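Side-chain contact in thioesterase (Pseudomonas aeruginosa, PDB 2O5U), which probably hydrolyses the thioester bond of fatty acyl-CoA substrates, releasing the free acid and coenzyme A: residues Y38-T43 / L101-E106. Numbering follows the deposited sequence.
Sequences YAFFDT and LALFLE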
# COMPACT_ATOMS: atom_id res chain seq x y z
N TYR A 38 10.70 3.47 -0.40
CA TYR A 38 11.25 2.29 0.27
C TYR A 38 10.76 0.99 -0.32
O TYR A 38 11.49 -0.02 -0.32
CB TYR A 38 10.95 2.35 1.77
CG TYR A 38 11.70 3.43 2.50
CD1 TYR A 38 11.05 4.58 2.95
CD2 TYR A 38 13.07 3.31 2.75
CE1 TYR A 38 11.75 5.58 3.62
CE2 TYR A 38 13.78 4.30 3.41
CZ TYR A 38 13.12 5.41 3.87
OH TYR A 38 13.85 6.37 4.55
N ALA A 39 9.52 0.98 -0.79
CA ALA A 39 8.98 -0.13 -1.57
C ALA A 39 9.73 -0.33 -2.90
O ALA A 39 10.01 -1.48 -3.27
CB ALA A 39 7.48 0.02 -1.79
N PHE A 40 10.09 0.77 -3.57
CA PHE A 40 11.01 0.69 -4.74
C PHE A 40 12.39 0.11 -4.33
O PHE A 40 12.94 -0.71 -5.07
CB PHE A 40 11.23 2.07 -5.40
CG PHE A 40 9.97 2.71 -5.92
CD1 PHE A 40 8.93 1.93 -6.42
CD2 PHE A 40 9.87 4.09 -6.00
CE1 PHE A 40 7.77 2.54 -6.95
CE2 PHE A 40 8.66 4.71 -6.52
CZ PHE A 40 7.66 3.93 -6.98
N PHE A 41 12.96 0.54 -3.19
CA PHE A 41 14.28 0.00 -2.75
C PHE A 41 14.17 -1.56 -2.56
O PHE A 41 15.02 -2.34 -3.00
CB PHE A 41 14.65 0.56 -1.40
CG PHE A 41 15.05 2.04 -1.37
CD1 PHE A 41 15.04 2.85 -2.50
CD2 PHE A 41 15.52 2.58 -0.16
CE1 PHE A 41 15.44 4.21 -2.42
CE2 PHE A 41 15.94 3.92 -0.08
CZ PHE A 41 15.89 4.74 -1.20
N ASP A 42 13.13 -1.99 -1.86
CA ASP A 42 12.87 -3.39 -1.55
C ASP A 42 12.71 -4.22 -2.80
O ASP A 42 13.22 -5.38 -2.90
CB ASP A 42 11.54 -3.54 -0.75
CG ASP A 42 11.74 -3.51 0.74
OD1 ASP A 42 12.77 -2.94 1.18
OD2 ASP A 42 10.88 -4.06 1.46
N THR A 43 11.94 -3.66 -3.74
CA THR A 43 11.71 -4.27 -5.04
C THR A 43 12.96 -4.42 -5.87
O THR A 43 13.23 -5.49 -6.37
CB THR A 43 10.58 -3.51 -5.81
OG1 THR A 43 9.43 -3.59 -4.99
CG2 THR A 43 10.31 -4.16 -7.20
N LEU A 101 20.83 2.97 -3.15
CA LEU A 101 19.86 3.03 -4.22
C LEU A 101 19.51 4.50 -4.52
O LEU A 101 19.61 5.36 -3.64
CB LEU A 101 18.57 2.31 -3.79
CG LEU A 101 18.61 0.77 -4.02
CD1 LEU A 101 18.35 0.03 -2.78
CD2 LEU A 101 17.77 0.32 -5.10
N ALA A 102 19.11 4.77 -5.74
CA ALA A 102 18.60 6.09 -6.11
C ALA A 102 17.48 5.87 -7.15
O ALA A 102 17.53 4.91 -7.93
CB ALA A 102 19.75 7.01 -6.63
N LEU A 103 16.46 6.74 -7.13
CA LEU A 103 15.42 6.74 -8.12
C LEU A 103 15.77 7.84 -9.11
O LEU A 103 16.15 8.96 -8.71
CB LEU A 103 14.04 7.03 -7.50
CG LEU A 103 12.84 7.08 -8.46
CD1 LEU A 103 11.55 6.60 -7.77
CD2 LEU A 103 12.64 8.45 -9.09
N PHE A 104 15.57 7.53 -10.38
CA PHE A 104 15.75 8.43 -11.52
C PHE A 104 14.53 8.43 -12.40
O PHE A 104 13.90 7.40 -12.60
CB PHE A 104 16.93 7.95 -12.40
CG PHE A 104 18.24 7.85 -11.66
CD1 PHE A 104 18.64 6.66 -11.06
CD2 PHE A 104 19.08 8.99 -11.55
CE1 PHE A 104 19.88 6.59 -10.35
CE2 PHE A 104 20.29 8.94 -10.82
CZ PHE A 104 20.69 7.74 -10.22
N LEU A 105 14.24 9.54 -13.08
CA LEU A 105 13.24 9.43 -14.17
C LEU A 105 13.89 8.60 -15.26
O LEU A 105 15.10 8.71 -15.46
CB LEU A 105 12.84 10.80 -14.72
CG LEU A 105 11.78 11.58 -13.93
CD1 LEU A 105 11.45 12.90 -14.65
CD2 LEU A 105 10.51 10.71 -13.73
N GLU A 106 13.13 7.75 -15.95
CA GLU A 106 13.75 7.03 -17.06
C GLU A 106 14.02 8.09 -18.11
O GLU A 106 13.16 8.95 -18.43
CB GLU A 106 12.90 5.86 -17.60
CG GLU A 106 11.68 6.31 -18.42
CD GLU A 106 11.30 5.35 -19.53
OE1 GLU A 106 11.45 4.12 -19.35
OE2 GLU A 106 10.85 5.85 -20.59
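Phe-40 and Phe-41 pack against Leu-101 and Leu-103 in a buried, wholly apolar contact between helix 34-53 and the inner face of strand 96-105, near the centre of the chain. The CB methylene of Leu-101 sits over one face of the Phe-41 ring, offset toward the rim. Leu-101 CB stands 4.1 Å from the centroid of that ring and 24° off its normal, a CH-pi contact. The two side chains run past each other in opposite directions, which carries Leu-101 CD1 back to the root of the phenylalanine, 4.0 Å from Phe-41 CB. This is the core of the hotdog fold, in which a long helix is wrapped by a curved antiparallel sheet; strand 96-105 lies in the middle of that sheet. Two residues along the strand, Leu-103 again faces the helix. Leu-103 sets CG opposite its own N (chi1 179°), and the CD1 methyl meets the Phe-40 ring obliquely. Leu-103 CD1 is 3.5 Å from Phe-40 CD2, with CE2 of the same ring close by. Met-85 of the adjacent strand 83-92 touches Phe-40, Phe-41 and Leu-103, while Cys-71 of strand 62-73 packs on Phe-41. Elsewhere on the helix, Ala-39 O accepts from both Thr-43 N and Thr-43 OG1, which approach from opposite faces of its carbonyl plane; the hydroxyl, 2.8 Å from that oxygen, is also bonded to Trp-23 N of a third subunit.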